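Local structure of L-iditol 2-dehydrogenase (4OH1) at residues G183-L195 with R310-Q322. The protein probably oxidises polyols such as L-iditol with NAD+, as a member of the zinc-containing alcohol dehydrogenase family. Residues are numbered along the deposited sequence; the frame is centred on the assembly and turned at random.
Sequences GGLGMMLVQLARL and RMIPRMDFSKIIQ
Gly184 O lies 4.3 Å from Ile320 CG2, and side chains of the helix join in from Met187 on. At Met187, like the other methionines here a selenomethionine, CB rests 3.7 Å from Ile320 CG1, while the chain beyond bends away. Met188 meets Ile320 almost at right angles, its CG 3.9 Å from Ile320 CD1 and also near the rim of the Phe317 ring. Gln191 shows how one amide can read an irregular backbone: OE1 accepts from Asp316 N at 2.8 Å, in the carbonyl plane and on a lone pair, and NE2 donates to Asp316 O at 2.9 Å. Because the chain runs extended beyond CG (chi2 -166°), the amide reaches Asp316. NE2 also hydrogen-bonds Asn217 OD1, and a water links OE1 to Arg314 O, so the buried amide is gripped at both ends and its rotation fixed. Leu192 CD2 packs 4.0 Å from Met315 SE, and Leu195 CD1 meets Met311 CE tip to tip at 3.7 Å. The GxGxxG turn (Gly181, Gly183, Gly186) runs into helix 184-194, consistent with a Rossmann nucleotide-binding fold; Val190 and Ala193 rest on strand 200-205, Leu192 and Met315 touch helix 156-168, and residues 310-322 lead from helix 305-311 into strand 321-326.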
ATOM      1  N   GLY A 183      -1.017 -29.891  -2.320  1.00 38.75           N
ATOM      2  CA  GLY A 183      -1.656 -30.130  -3.599  1.00 40.87           C
ATOM      3  C   GLY A 183      -1.147 -29.207  -4.694  1.00 42.16           C
ATOM      4  O   GLY A 183      -0.119 -28.549  -4.567  1.00 40.20           O
ATOM      5  N   GLY A 184      -1.897 -29.120  -5.779  1.00 39.09           N
ATOM      6  CA  GLY A 184      -1.443 -28.349  -6.919  1.00 38.30           C
ATOM      7  C   GLY A 184      -1.292 -26.888  -6.600  1.00 35.20           C
ATOM      8  O   GLY A 184      -0.269 -26.265  -6.931  1.00 32.96           O
ATOM      9  N   LEU A 185      -2.309 -26.304  -6.005  1.00 34.86           N
ATOM     10  CA  LEU A 185      -2.211 -24.899  -5.592  1.00 37.93           C
ATOM     11  C   LEU A 185      -1.050 -24.678  -4.615  1.00 34.97           C
ATOM     12  O   LEU A 185      -0.349 -23.673  -4.687  1.00 32.06           O
ATOM     13  CB  LEU A 185      -3.488 -24.415  -4.926  1.00 38.89           C
ATOM     14  CG  LEU A 185      -4.611 -24.018  -5.854  1.00 43.64           C
ATOM     15  CD1 LEU A 185      -5.785 -23.411  -5.031  1.00 44.54           C
ATOM     16  CD2 LEU A 185      -4.154 -23.055  -6.976  1.00 41.49           C
ATOM     17  N   GLY A 186      -0.881 -25.628  -3.709  1.00 36.52           N
ATOM     18  CA  GLY A 186       0.236 -25.661  -2.804  1.00 34.11           C
ATOM     19  C   GLY A 186       1.569 -25.580  -3.507  1.00 33.46           C
ATOM     20  O   GLY A 186       2.430 -24.817  -3.092  1.00 29.22           O
HETATM   21  N   MSE A 187       1.746 -26.379  -4.562  1.00 32.85           N
HETATM   22  CA  MSE A 187       3.008 -26.438  -5.271  1.00 31.04           C
HETATM   23  C   MSE A 187       3.203 -25.124  -6.008  1.00 31.27           C
HETATM   24  O   MSE A 187       4.280 -24.565  -6.038  1.00 31.74           O
HETATM   25  CB  MSE A 187       3.035 -27.590  -6.258  1.00 33.88           C
HETATM   26  CG  MSE A 187       2.998 -28.978  -5.627  1.00 37.58           C
HETATM   27 SE   MSE A 187       4.358 -29.204  -4.195  0.75 41.95          SE
HETATM   28  CE  MSE A 187       3.329 -28.671  -2.624  1.00 38.35           C
HETATM   29  N   MSE A 188       2.159 -24.566  -6.560  1.00 30.39           N
HETATM   30  CA  MSE A 188       2.293 -23.247  -7.190  1.00 31.89           C
HETATM   31  C   MSE A 188       2.668 -22.144  -6.169  1.00 31.42           C
HETATM   32  O   MSE A 188       3.438 -21.259  -6.499  1.00 29.58           O
HETATM   33  CB  MSE A 188       1.001 -22.835  -7.890  1.00 30.29           C
HETATM   34  CG  MSE A 188       0.629 -23.795  -8.989  1.00 35.09           C
HETATM   35 SE   MSE A 188      -0.988 -23.302 -10.036  0.75 39.22          SE
HETATM   36  CE  MSE A 188      -1.737 -25.141 -10.024  1.00 46.95           C
ATOM     37  N   LEU A 189       2.080 -22.181  -4.976  1.00 29.28           N
ATOM     38  CA  LEU A 189       2.471 -21.256  -3.905  1.00 28.72           C
ATOM     39  C   LEU A 189       3.947 -21.460  -3.488  1.00 27.14           C
ATOM     40  O   LEU A 189       4.636 -20.509  -3.179  1.00 29.16           O
ATOM     41  CB  LEU A 189       1.568 -21.397  -2.715  1.00 28.63           C
ATOM     42  CG  LEU A 189       0.171 -20.826  -2.978  1.00 29.34           C
ATOM     43  CD1 LEU A 189      -0.751 -21.258  -1.852  1.00 31.24           C
ATOM     44  CD2 LEU A 189       0.208 -19.303  -3.116  1.00 32.33           C
ATOM     45  N   VAL A 190       4.440 -22.677  -3.496  1.00 27.33           N
ATOM     46  CA  VAL A 190       5.840 -22.876  -3.184  1.00 28.31           C
ATOM     47  C   VAL A 190       6.682 -22.093  -4.203  1.00 29.21           C
ATOM     48  O   VAL A 190       7.590 -21.314  -3.839  1.00 30.53           O
ATOM     49  CB  VAL A 190       6.269 -24.346  -3.148  1.00 27.51           C
ATOM     50  CG1 VAL A 190       7.761 -24.477  -3.117  1.00 31.42           C
ATOM     51  CG2 VAL A 190       5.686 -25.055  -1.914  1.00 31.27           C
ATOM     52  N   GLN A 191       6.396 -22.288  -5.480  1.00 30.01           N
ATOM     53  CA  GLN A 191       7.166 -21.639  -6.538  1.00 27.74           C
ATOM     54  C   GLN A 191       7.030 -20.131  -6.472  1.00 29.43           C
ATOM     55  O   GLN A 191       8.019 -19.415  -6.662  1.00 30.00           O
ATOM     56  CB  GLN A 191       6.796 -22.171  -7.903  1.00 27.91           C
ATOM     57  CG  GLN A 191       7.217 -23.645  -8.077  1.00 30.52           C
ATOM     58  CD  GLN A 191       7.199 -24.148  -9.503  1.00 32.53           C
ATOM     59  OE1 GLN A 191       7.382 -23.375 -10.434  1.00 33.06           O
ATOM     60  NE2 GLN A 191       7.063 -25.462  -9.673  1.00 31.88           N
ATOM     61  N   LEU A 192       5.823 -19.656  -6.204  1.00 27.05           N
ATOM     62  CA  LEU A 192       5.577 -18.246  -6.104  1.00 29.02           C
ATOM     63  C   LEU A 192       6.162 -17.630  -4.863  1.00 30.34           C
ATOM     64  O   LEU A 192       6.522 -16.437  -4.900  1.00 32.70           O
ATOM     65  CB  LEU A 192       4.076 -17.919  -6.150  1.00 28.08           C
ATOM     66  CG  LEU A 192       3.357 -18.114  -7.473  1.00 29.65           C
ATOM     67  CD1 LEU A 192       1.927 -17.886  -7.261  1.00 28.59           C
ATOM     68  CD2 LEU A 192       3.887 -17.205  -8.572  1.00 31.52           C
ATOM     69  N   ALA A 193       6.234 -18.390  -3.769  1.00 31.43           N
ATOM     70  CA  ALA A 193       6.881 -17.877  -2.560  1.00 31.27           C
ATOM     71  C   ALA A 193       8.360 -17.702  -2.864  1.00 31.21           C
ATOM     72  O   ALA A 193       8.910 -16.696  -2.488  1.00 27.16           O
ATOM     73  CB  ALA A 193       6.698 -18.773  -1.366  1.00 31.33           C
ATOM     74  N   ARG A 194       8.988 -18.625  -3.604  1.00 29.24           N
ATOM     75  CA  ARG A 194      10.349 -18.402  -3.974  1.00 30.19           C
ATOM     76  C   ARG A 194      10.540 -17.134  -4.805  1.00 33.87           C
ATOM     77  O   ARG A 194      11.516 -16.385  -4.595  1.00 35.19           O
ATOM     78  CB  ARG A 194      10.898 -19.554  -4.792  1.00 33.38           C
ATOM     79  CG  ARG A 194      11.199 -20.763  -3.988  1.00 34.86           C
ATOM     80  CD  ARG A 194      12.643 -20.678  -3.523  1.00 37.10           C
ATOM     81  NE  ARG A 194      13.064 -21.828  -2.747  1.00 37.01           N
ATOM     82  CZ  ARG A 194      14.295 -22.003  -2.278  1.00 44.23           C
ATOM     83  NH1 ARG A 194      15.257 -21.109  -2.516  1.00 42.22           N
ATOM     84  NH2 ARG A 194      14.568 -23.080  -1.568  1.00 43.63           N
ATOM     85  N   LEU A 195       9.596 -16.899  -5.714  1.00 36.47           N
ATOM     86  CA  LEU A 195       9.678 -15.806  -6.694  1.00 37.72           C
ATOM     87  C   LEU A 195       9.161 -14.535  -6.086  1.00 37.80           C
ATOM     88  O   LEU A 195       9.049 -13.543  -6.772  1.00 42.15           O
ATOM     89  CB  LEU A 195       8.867 -16.094  -7.976  1.00 34.52           C
ATOM     90  CG  LEU A 195       9.450 -17.246  -8.779  1.00 38.28           C
ATOM     91  CD1 LEU A 195       8.401 -17.793  -9.700  1.00 41.00           C
ATOM     92  CD2 LEU A 195      10.624 -16.770  -9.576  1.00 41.88           C
ATOM     93  N   ARG A 310       1.894 -13.926 -17.993  1.00 31.37           N
ATOM     94  CA  ARG A 310       3.338 -13.533 -18.010  1.00 30.71           C
ATOM     95  C   ARG A 310       4.240 -14.384 -17.118  1.00 30.04           C
ATOM     96  O   ARG A 310       5.414 -14.546 -17.415  1.00 32.05           O
ATOM     97  CB  ARG A 310       3.515 -12.087 -17.676  1.00 29.76           C
ATOM     98  CG  ARG A 310       2.994 -11.182 -18.755  1.00 33.66           C
ATOM     99  CD  ARG A 310       3.440  -9.760 -18.516  1.00 31.85           C
ATOM    100  NE  ARG A 310       2.854  -9.178 -17.323  1.00 30.19           N
ATOM    101  CZ  ARG A 310       1.649  -8.633 -17.284  1.00 31.86           C
ATOM    102  NH1 ARG A 310       0.922  -8.601 -18.387  1.00 33.40           N
ATOM    103  NH2 ARG A 310       1.159  -8.106 -16.172  1.00 30.41           N
HETATM  104  N   MSE A 311       3.672 -14.959 -16.056  1.00 31.05           N
HETATM  105  CA  MSE A 311       4.414 -15.804 -15.105  1.00 31.06           C
HETATM  106  C   MSE A 311       4.663 -17.238 -15.564  1.00 30.57           C
HETATM  107  O   MSE A 311       5.597 -17.941 -15.120  1.00 29.22           O
HETATM  108  CB  MSE A 311       3.657 -15.888 -13.812  1.00 30.50           C
HETATM  109  CG  MSE A 311       3.627 -14.585 -13.050  1.00 30.47           C
HETATM  110 SE   MSE A 311       5.440 -13.960 -12.531  0.75 36.34          SE
HETATM  111  CE  MSE A 311       6.193 -15.418 -11.452  1.00 35.21           C
ATOM    112  N   ILE A 312       3.812 -17.707 -16.436  1.00 31.59           N
ATOM    113  CA  ILE A 312       3.919 -19.100 -16.870  1.00 30.06           C
ATOM    114  C   ILE A 312       5.337 -19.455 -17.237  1.00 30.39           C
ATOM    115  O   ILE A 312       5.820 -20.449 -16.719  1.00 32.50           O
ATOM    116  CB  ILE A 312       2.950 -19.470 -18.004  1.00 30.19           C
ATOM    117  CG1 ILE A 312       1.486 -19.322 -17.577  1.00 28.80           C
ATOM    118  CG2 ILE A 312       3.213 -20.860 -18.512  1.00 32.87           C
ATOM    119  CD1 ILE A 312       1.013 -20.341 -16.608  1.00 32.57           C
ATOM    120  N   PRO A 313       6.026 -18.677 -18.085  1.00 30.37           N
ATOM    121  CA  PRO A 313       7.422 -19.112 -18.369  1.00 32.06           C
ATOM    122  C   PRO A 313       8.375 -19.111 -17.147  1.00 34.24           C
ATOM    123  O   PRO A 313       9.481 -19.642 -17.244  1.00 34.29           O
ATOM    124  CB  PRO A 313       7.936 -18.114 -19.421  1.00 32.49           C
ATOM    125  CG  PRO A 313       6.701 -17.382 -19.896  1.00 32.21           C
ATOM    126  CD  PRO A 313       5.661 -17.478 -18.823  1.00 31.81           C
ATOM    127  N   ARG A 314       7.995 -18.490 -16.048  1.00 30.78           N
ATOM    128  CA  ARG A 314       8.808 -18.524 -14.831  1.00 32.63           C
ATOM    129  C   ARG A 314       8.498 -19.718 -13.941  1.00 32.12           C
ATOM    130  O   ARG A 314       9.166 -19.924 -12.966  1.00 35.64           O
ATOM    131  CB  ARG A 314       8.574 -17.264 -13.969  1.00 30.22           C
ATOM    132  CG  ARG A 314       9.119 -15.940 -14.583  1.00 34.39           C
ATOM    133  CD  ARG A 314      10.570 -15.984 -15.149  1.00 35.96           C
ATOM    134  NE  ARG A 314      11.165 -14.630 -15.144  1.00 38.47           N
ATOM    135  CZ  ARG A 314      12.078 -14.144 -15.991  1.00 38.48           C
ATOM    136  NH1 ARG A 314      12.521 -14.860 -17.002  1.00 37.43           N
ATOM    137  NH2 ARG A 314      12.598 -12.920 -15.809  1.00 35.38           N
HETATM  138  N   MSE A 315       7.439 -20.450 -14.217  1.00 32.81           N
HETATM  139  CA  MSE A 315       7.017 -21.526 -13.362  1.00 30.58           C
HETATM  140  C   MSE A 315       7.565 -22.791 -13.969  1.00 29.67           C
HETATM  141  O   MSE A 315       7.873 -22.809 -15.134  1.00 33.53           O
HETATM  142  CB  MSE A 315       5.510 -21.698 -13.372  1.00 30.14           C
HETATM  143  CG  MSE A 315       4.706 -20.513 -13.058  1.00 34.16           C
HETATM  144 SE   MSE A 315       5.114 -19.971 -11.234  0.75 38.11          SE
HETATM  145  CE  MSE A 315       4.172 -21.404 -10.326  1.00 35.56           C
ATOM    146  N   ASP A 316       7.636 -23.855 -13.203  1.00 31.82           N
ATOM    147  CA  ASP A 316       8.037 -25.176 -13.773  1.00 32.57           C
ATOM    148  C   ASP A 316       6.938 -26.161 -13.475  1.00 32.62           C
ATOM    149  O   ASP A 316       6.796 -26.638 -12.330  1.00 33.44           O
ATOM    150  CB  ASP A 316       9.304 -25.641 -13.136  1.00 37.61           C
ATOM    151  CG  ASP A 316       9.762 -27.011 -13.650  1.00 40.06           C
ATOM    152  OD1 ASP A 316       9.035 -27.663 -14.397  1.00 38.40           O
ATOM    153  OD2 ASP A 316      10.855 -27.423 -13.280  1.00 49.87           O
ATOM    154  N   PHE A 317       6.128 -26.463 -14.471  1.00 31.99           N
ATOM    155  CA  PHE A 317       4.952 -27.269 -14.211  1.00 35.09           C
ATOM    156  C   PHE A 317       5.274 -28.724 -14.352  1.00 35.43           C
ATOM    157  O   PHE A 317       4.411 -29.556 -14.180  1.00 36.47           O
ATOM    158  CB  PHE A 317       3.790 -26.892 -15.127  1.00 39.58           C
ATOM    159  CG  PHE A 317       3.169 -25.590 -14.785  1.00 40.49           C
ATOM    160  CD1 PHE A 317       2.642 -25.370 -13.539  1.00 46.13           C
ATOM    161  CD2 PHE A 317       3.181 -24.552 -15.645  1.00 44.29           C
ATOM    162  CE1 PHE A 317       2.119 -24.136 -13.199  1.00 43.01           C
ATOM    163  CE2 PHE A 317       2.637 -23.332 -15.297  1.00 46.87           C
ATOM    164  CZ  PHE A 317       2.091 -23.139 -14.095  1.00 42.54           C
ATOM    165  N   SER A 318       6.519 -29.058 -14.654  1.00 34.92           N
ATOM    166  CA  SER A 318       6.869 -30.477 -14.752  1.00 36.22           C
ATOM    167  C   SER A 318       6.850 -31.059 -13.345  1.00 40.06           C
ATOM    168  O   SER A 318       6.874 -32.211 -13.169  1.00 43.12           O
ATOM    169  CB  SER A 318       8.251 -30.618 -15.325  1.00 37.29           C
ATOM    170  OG  SER A 318       9.231 -30.138 -14.398  1.00 39.22           O
ATOM    171  N   LYS A 319       6.732 -30.221 -12.336  1.00 42.52           N
ATOM    172  CA  LYS A 319       6.697 -30.658 -10.963  1.00 44.55           C
ATOM    173  C   LYS A 319       5.317 -30.559 -10.342  1.00 42.89           C
ATOM    174  O   LYS A 319       5.156 -30.717  -9.141  1.00 39.98           O
ATOM    175  CB  LYS A 319       7.608 -29.693 -10.207  1.00 49.49           C
ATOM    176  CG  LYS A 319       9.044 -29.830 -10.688  1.00 53.13           C
ATOM    177  CD  LYS A 319       9.978 -28.968  -9.905  1.00 59.48           C
ATOM    178  CE  LYS A 319      11.388 -29.132 -10.360  1.00 66.18           C
ATOM    179  NZ  LYS A 319      12.049 -27.848 -10.010  1.00 76.49           N
ATOM    180  N   ILE A 320       4.318 -30.285 -11.169  1.00 39.75           N
ATOM    181  CA  ILE A 320       2.993 -30.003 -10.702  1.00 38.14           C
ATOM    182  C   ILE A 320       1.987 -30.802 -11.494  1.00 39.60           C
ATOM    183  O   ILE A 320       1.156 -31.512 -10.907  1.00 37.59           O
ATOM    184  CB  ILE A 320       2.719 -28.506 -10.833  1.00 39.26           C
ATOM    185  CG1 ILE A 320       3.698 -27.722  -9.924  1.00 41.98           C
ATOM    186  CG2 ILE A 320       1.269 -28.193 -10.484  1.00 40.49           C
ATOM    187  CD1 ILE A 320       3.508 -26.192  -9.921  1.00 39.48           C
ATOM    188  N   ILE A 321       2.061 -30.703 -12.825  1.00 38.74           N
ATOM    189  CA  ILE A 321       1.219 -31.518 -13.669  1.00 40.67           C
ATOM    190  C   ILE A 321       1.789 -32.887 -13.643  1.00 37.72           C
ATOM    191  O   ILE A 321       2.822 -33.108 -14.200  1.00 43.22           O
ATOM    192  CB  ILE A 321       1.167 -31.060 -15.097  1.00 40.76           C
ATOM    193  CG1 ILE A 321       0.576 -29.664 -15.165  1.00 41.82           C
ATOM    194  CG2 ILE A 321       0.258 -32.021 -15.865  1.00 43.33           C
ATOM    195  CD1 ILE A 321       0.836 -28.907 -16.484  1.00 42.73           C
ATOM    196  N   GLN A 322       1.121 -33.808 -12.984  1.00 37.95           N
ATOM    197  CA  GLN A 322       1.702 -35.131 -12.811  1.00 41.70           C
ATOM    198  C   GLN A 322       1.019 -36.168 -13.646  1.00 46.85           C
ATOM    199  O   GLN A 322       1.505 -37.256 -13.704  1.00 46.17           O
ATOM    200  CB  GLN A 322       1.606 -35.569 -11.362  1.00 41.53           C
ATOM    201  CG  GLN A 322       2.220 -34.557 -10.442  1.00 41.98           C
ATOM    202  CD  GLN A 322       2.534 -35.107  -9.107  1.00 43.12           C
ATOM    203  OE1 GLN A 322       1.678 -35.169  -8.206  1.00 42.27           O
ATOM    204  NE2 GLN A 322       3.799 -35.434  -8.915  1.00 47.33           N
TER
HETATM  205  O   HOH W   1       9.413 -21.600 -10.673  1.00 34.70           O